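Local structure of beta-galactosidase (Bacteroides thetaiotaomicron, 5MUJ) at residues Q36-V41 with T313-A318. The protein probably acts as an arabinofuranosidase on chain B of the plant pectin rhamnogalacturonan II. Numbering follows the deposited sequence.
Sequences QIYEEV and TDWHGA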
loop_
_atom_site.group_PDB
_atom_site.type_symbol
_atom_site.label_atom_id
_atom_site.label_comp_id
_atom_site.label_asym_id
_atom_site.label_seq_id
_atom_site.Cartn_x
_atom_site.Cartn_y
_atom_site.Cartn_z
ATOM N N GLN A 36 16.629 -1.830 17.494
ATOM C CA GLN A 36 15.720 -0.954 18.248
ATOM C C GLN A 36 14.425 -0.675 17.471
ATOM O O GLN A 36 13.356 -0.651 18.058
ATOM C CB GLN A 36 16.389 0.369 18.595
ATOM C CG GLN A 36 17.535 0.251 19.594
ATOM C CD GLN A 36 18.371 1.517 19.705
ATOM O OE1 GLN A 36 18.097 2.525 19.050
ATOM N NE2 GLN A 36 19.407 1.466 20.544
ATOM N N ILE A 37 14.535 -0.414 16.170
ATOM C CA ILE A 37 13.354 -0.182 15.303
ATOM C C ILE A 37 12.463 -1.426 15.278
ATOM O O ILE A 37 11.251 -1.318 15.460
ATOM C CB ILE A 37 13.752 0.230 13.860
ATOM C CG1 ILE A 37 14.363 1.630 13.907
ATOM C CG2 ILE A 37 12.531 0.217 12.936
ATOM C CD1 ILE A 37 15.147 2.002 12.663
ATOM N N TYR A 38 13.065 -2.608 15.117
ATOM C CA TYR A 38 12.300 -3.864 15.184
ATOM C C TYR A 38 11.477 -3.977 16.496
ATOM O O TYR A 38 10.298 -4.282 16.463
ATOM C CB TYR A 38 13.213 -5.102 14.983
ATOM C CG TYR A 38 12.505 -6.428 15.221
ATOM C CD1 TYR A 38 11.747 -7.038 14.240
ATOM C CD2 TYR A 38 12.616 -7.072 16.448
ATOM C CE1 TYR A 38 11.097 -8.251 14.474
ATOM C CE2 TYR A 38 11.982 -8.274 16.685
ATOM C CZ TYR A 38 11.227 -8.859 15.719
ATOM O OH TYR A 38 10.587 -10.041 15.934
ATOM N N GLU A 39 12.117 -3.734 17.630
ATOM C CA GLU A 39 11.452 -3.865 18.922
ATOM C C GLU A 39 10.327 -2.838 19.009
ATOM O O GLU A 39 9.269 -3.132 19.538
ATOM C CB GLU A 39 12.467 -3.665 20.023
ATOM C CG GLU A 39 13.498 -4.764 20.161
ATOM C CD GLU A 39 12.970 -6.197 20.242
ATOM O OE1 GLU A 39 11.857 -6.446 20.765
ATOM O OE2 GLU A 39 13.707 -7.115 19.831
ATOM N N GLU A 40 10.543 -1.646 18.463
ATOM C CA GLU A 40 9.517 -0.585 18.451
ATOM C C GLU A 40 8.293 -0.908 17.581
ATOM O O GLU A 40 7.175 -0.533 17.930
ATOM C CB GLU A 40 10.166 0.741 18.009
ATOM C CG GLU A 40 9.265 1.978 17.958
ATOM C CD GLU A 40 8.724 2.429 19.309
ATOM O OE1 GLU A 40 9.285 2.039 20.358
ATOM O OE2 GLU A 40 7.750 3.212 19.287
ATOM N N VAL A 41 8.502 -1.567 16.427
ATOM C CA VAL A 41 7.395 -1.758 15.456
ATOM C C VAL A 41 6.745 -3.140 15.454
ATOM O O VAL A 41 5.730 -3.343 14.790
ATOM C CB VAL A 41 7.825 -1.388 14.014
ATOM C CG1 VAL A 41 8.440 -0.003 14.010
ATOM C CG2 VAL A 41 8.778 -2.428 13.467
ATOM N N THR A 313 18.590 0.425 4.303
ATOM C CA THR A 313 19.208 -0.714 4.985
ATOM C C THR A 313 18.061 -1.658 5.330
ATOM O O THR A 313 17.094 -1.238 5.978
ATOM C CB THR A 313 19.911 -0.274 6.278
ATOM O OG1 THR A 313 20.956 0.673 5.982
ATOM C CG2 THR A 313 20.503 -1.478 7.019
ATOM N N ASP A 314 18.173 -2.909 4.921
ATOM C CA ASP A 314 17.129 -3.918 5.094
ATOM C C ASP A 314 17.245 -4.532 6.491
ATOM O O ASP A 314 18.329 -4.782 6.959
ATOM C CB ASP A 314 17.313 -4.992 4.007
ATOM C CG ASP A 314 16.034 -5.640 3.529
ATOM O OD1 ASP A 314 14.926 -5.336 4.014
ATOM O OD2 ASP A 314 16.164 -6.494 2.603
ATOM N N TRP A 315 16.120 -4.759 7.184
ATOM C CA TRP A 315 16.146 -5.541 8.402
ATOM C C TRP A 315 16.775 -6.919 8.255
ATOM O O TRP A 315 16.406 -7.668 7.389
ATOM C CB TRP A 315 14.701 -5.690 8.891
ATOM C CG TRP A 315 14.458 -6.541 10.153
ATOM C CD1 TRP A 315 13.485 -7.477 10.291
ATOM C CD2 TRP A 315 15.179 -6.530 11.400
ATOM N NE1 TRP A 315 13.523 -8.023 11.555
ATOM C CE2 TRP A 315 14.554 -7.481 12.246
ATOM C CE3 TRP A 315 16.281 -5.823 11.886
ATOM C CZ2 TRP A 315 15.001 -7.755 13.560
ATOM C CZ3 TRP A 315 16.728 -6.086 13.169
ATOM C CH2 TRP A 315 16.065 -7.038 14.013
ATOM N N HIS A 316 17.619 -7.303 9.213
ATOM C CA HIS A 316 18.359 -8.574 9.112
ATOM C C HIS A 316 17.795 -9.715 9.963
ATOM O O HIS A 316 18.382 -10.794 10.033
ATOM C CB HIS A 316 19.826 -8.345 9.446
ATOM C CG HIS A 316 20.032 -7.690 10.774
ATOM N ND1 HIS A 316 20.394 -8.393 11.903
ATOM C CD2 HIS A 316 19.901 -6.403 11.162
ATOM C CE1 HIS A 316 20.479 -7.562 12.922
ATOM N NE2 HIS A 316 20.212 -6.347 12.492
ATOM N N GLY A 317 16.620 -9.487 10.544
ATOM C CA GLY A 317 16.014 -10.402 11.549
ATOM C C GLY A 317 14.698 -10.931 11.042
ATOM O O GLY A 317 14.381 -10.783 9.870
ATOM N N ALA A 318 13.904 -11.496 11.952
ATOM C CA ALA A 318 12.626 -12.137 11.638
ATOM C C ALA A 318 11.712 -11.146 10.960
ATOM O O ALA A 318 11.663 -9.982 11.317
ATOM C CB ALA A 318 11.948 -12.656 12.918
#
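Tyr38, on helix 31-41, lies against one face of the Trp315 indole. The contact starts at Tyr38 CB, a CH-pi donor 3.7 Å from the centroid of the Trp315 six-membered ring. Tyr38 CG follows, 3.3 Å from Trp315 CZ2. Tyr38 CG is anti to the backbone N (chi1 173°), which carries the phenol ring past the benzo ring toward the pyrrole nitrogen. Tyr38 CD1 therefore meets Trp315 NE1 at 3.4 Å, while CD2, on the other side of the ring, reaches only the CZ2 corner. The two rings are tilted 17° from parallel and offset. With centroids of the Tyr38 ring and the Trp315 six-membered ring 4.8 Å apart, overlap is slight.

The protein is a five-bladed beta-propeller. Helix 31-41 leads into strand 45-51, the outermost of the last blade (331-363), a Velcro closure. Trp315 directly follows strand 313-314, the outer strand of the 270-314 blade. The helix packs across that blade: Ile37 rests on strands 282-290 and 299-306, and Phe303 touches Tyr38 and stacks with Trp315.

Further out, Tyr38 CE1 meets Ala318 O obliquely at 3.6 Å. That oxygen accepts a hydrogen bond from Trp315 NE1 (2.7 Å, N-H...O 141°), nearly in the indole plane, which holds loop 315-318 curled round the indole. Gly317 N sits over the other indole face. At the tip, Tyr38 OH comes 4.2 Å from Ala318 CB.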